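Side-chain contact in putative peptidase (Chlamydophila abortus, PDB 3CE2), which is a putative zinc metallopeptidase of the M3B family that probably cleaves a variety of small bioactive peptides: residues L140-P143 and C144-P147. Sequence-based numbering, arbitrary orientation.
Sequences LSAP and CLAP
Ala142, just before the turn, and Leu145, within it, meet through their side chains. CB of Ala142 lies 4.3 Å from CD1 of Leu145, a loose apolar contact between a methyl group and one branch of the leucine. In Leu145, chi1 of -68° turns CG away from the residue's own carbonyl, and CD1 continues the extended chain toward Ala142. Leu145 is the buried residue here. It also packs on Ser66, Leu69 and Leu70 of helix 66-96, and Ala142 shares the contact with Ser66.

Pro143 to Ala146 form a type I beta turn in the short link between helix 133-141 and helix 149-156. Its closing hydrogen bond runs from Ala146 N to Pro143 O, 3.2 Å long, with an N-H...O angle of 163°. The donor does not use a carbonyl lone pair: it sits well above the carbonyl plane, and the C=O...N angle is 98°. A second bond, from Leu145 N to Ala142 O at 3.3 Å, is weak and bent. Both span three residues.

The remaining touches join side-chain carbons to the main chain. CB of Leu145 lies 3.5 Å from Ala142 O. CB of Ala146 comes equally close to Pro143 O, the oxygen that accepts the turn bond. CD of Pro147, the second residue of the 3-10 segment, approaches that same oxygen at 4.0 Å. Beyond the turn, Leu140 O accepts a hydrogen bond from Arg149 NE, which links the end of helix 133-141 to the start of helix 149-156. Pro147 O is hydrogen-bonded to His420 NE2. The turn lies near the protein surface, away from the zinc sites.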
loop_
_atom_site.group_PDB
_atom_site.type_symbol
_atom_site.label_atom_id
_atom_site.label_comp_id
_atom_site.label_asym_id
_atom_site.label_seq_id
_atom_site.Cartn_x
_atom_site.Cartn_y
_atom_site.Cartn_z
ATOM N N LEU A 140 -2.081 12.729 -29.190
ATOM C CA LEU A 140 -3.263 12.392 -28.409
ATOM C C LEU A 140 -4.488 12.245 -29.319
ATOM O O LEU A 140 -5.502 11.695 -28.906
ATOM C CB LEU A 140 -3.516 13.431 -27.315
ATOM C CG LEU A 140 -2.361 13.429 -26.322
ATOM C CD1 LEU A 140 -2.625 14.375 -25.159
ATOM C CD2 LEU A 140 -2.125 12.011 -25.817
ATOM N N SER A 141 -4.360 12.722 -30.557
ATOM C CA SER A 141 -5.414 12.655 -31.573
ATOM C C SER A 141 -5.218 11.528 -32.560
ATOM O O SER A 141 -6.138 11.182 -33.279
ATOM C CB SER A 141 -5.374 13.915 -32.407
ATOM O OG SER A 141 -6.190 14.868 -31.805
ATOM N N ALA A 142 -4.005 11.002 -32.664
ATOM C CA ALA A 142 -3.734 10.032 -33.711
ATOM C C ALA A 142 -4.380 8.693 -33.356
ATOM O O ALA A 142 -4.295 8.245 -32.218
ATOM C CB ALA A 142 -2.239 9.898 -33.948
ATOM N N PRO A 143 -5.122 8.114 -34.308
ATOM C CA PRO A 143 -5.800 6.812 -34.207
ATOM C C PRO A 143 -4.893 5.594 -34.165
ATOM O O PRO A 143 -5.260 4.577 -33.569
ATOM C CB PRO A 143 -6.697 6.782 -35.455
ATOM C CG PRO A 143 -6.829 8.262 -35.845
ATOM C CD PRO A 143 -5.471 8.812 -35.556
ATOM N N CYS A 144 -3.718 5.650 -34.770
ATOM C CA CYS A 144 -2.844 4.482 -34.603
ATOM C C CYS A 144 -2.261 4.445 -33.194
ATOM O O CYS A 144 -1.818 3.381 -32.735
ATOM C CB CYS A 144 -1.726 4.439 -35.634
ATOM S SG CYS A 144 -0.803 5.927 -35.584
ATOM N N LEU A 145 -2.280 5.602 -32.522
ATOM C CA LEU A 145 -1.944 5.711 -31.094
ATOM C C LEU A 145 -3.133 5.620 -30.140
ATOM O O LEU A 145 -2.955 5.755 -28.934
ATOM C CB LEU A 145 -1.269 7.046 -30.815
ATOM C CG LEU A 145 0.111 7.184 -31.423
ATOM C CD1 LEU A 145 0.708 8.581 -31.147
ATOM C CD2 LEU A 145 0.969 6.065 -30.921
ATOM N N ALA A 146 -4.341 5.428 -30.657
ATOM C CA ALA A 146 -5.531 5.525 -29.790
ATOM C C ALA A 146 -5.547 4.526 -28.629
ATOM O O ALA A 146 -6.046 4.845 -27.571
ATOM C CB ALA A 146 -6.859 5.467 -30.600
ATOM N N PRO A 147 -5.046 3.299 -28.838
ATOM C CA PRO A 147 -4.978 2.341 -27.709
ATOM C C PRO A 147 -3.995 2.712 -26.609
ATOM O O PRO A 147 -4.017 2.096 -25.551
ATOM C CB PRO A 147 -4.530 1.028 -28.377
ATOM C CG PRO A 147 -4.889 1.211 -29.873
ATOM C CD PRO A 147 -4.624 2.684 -30.113
#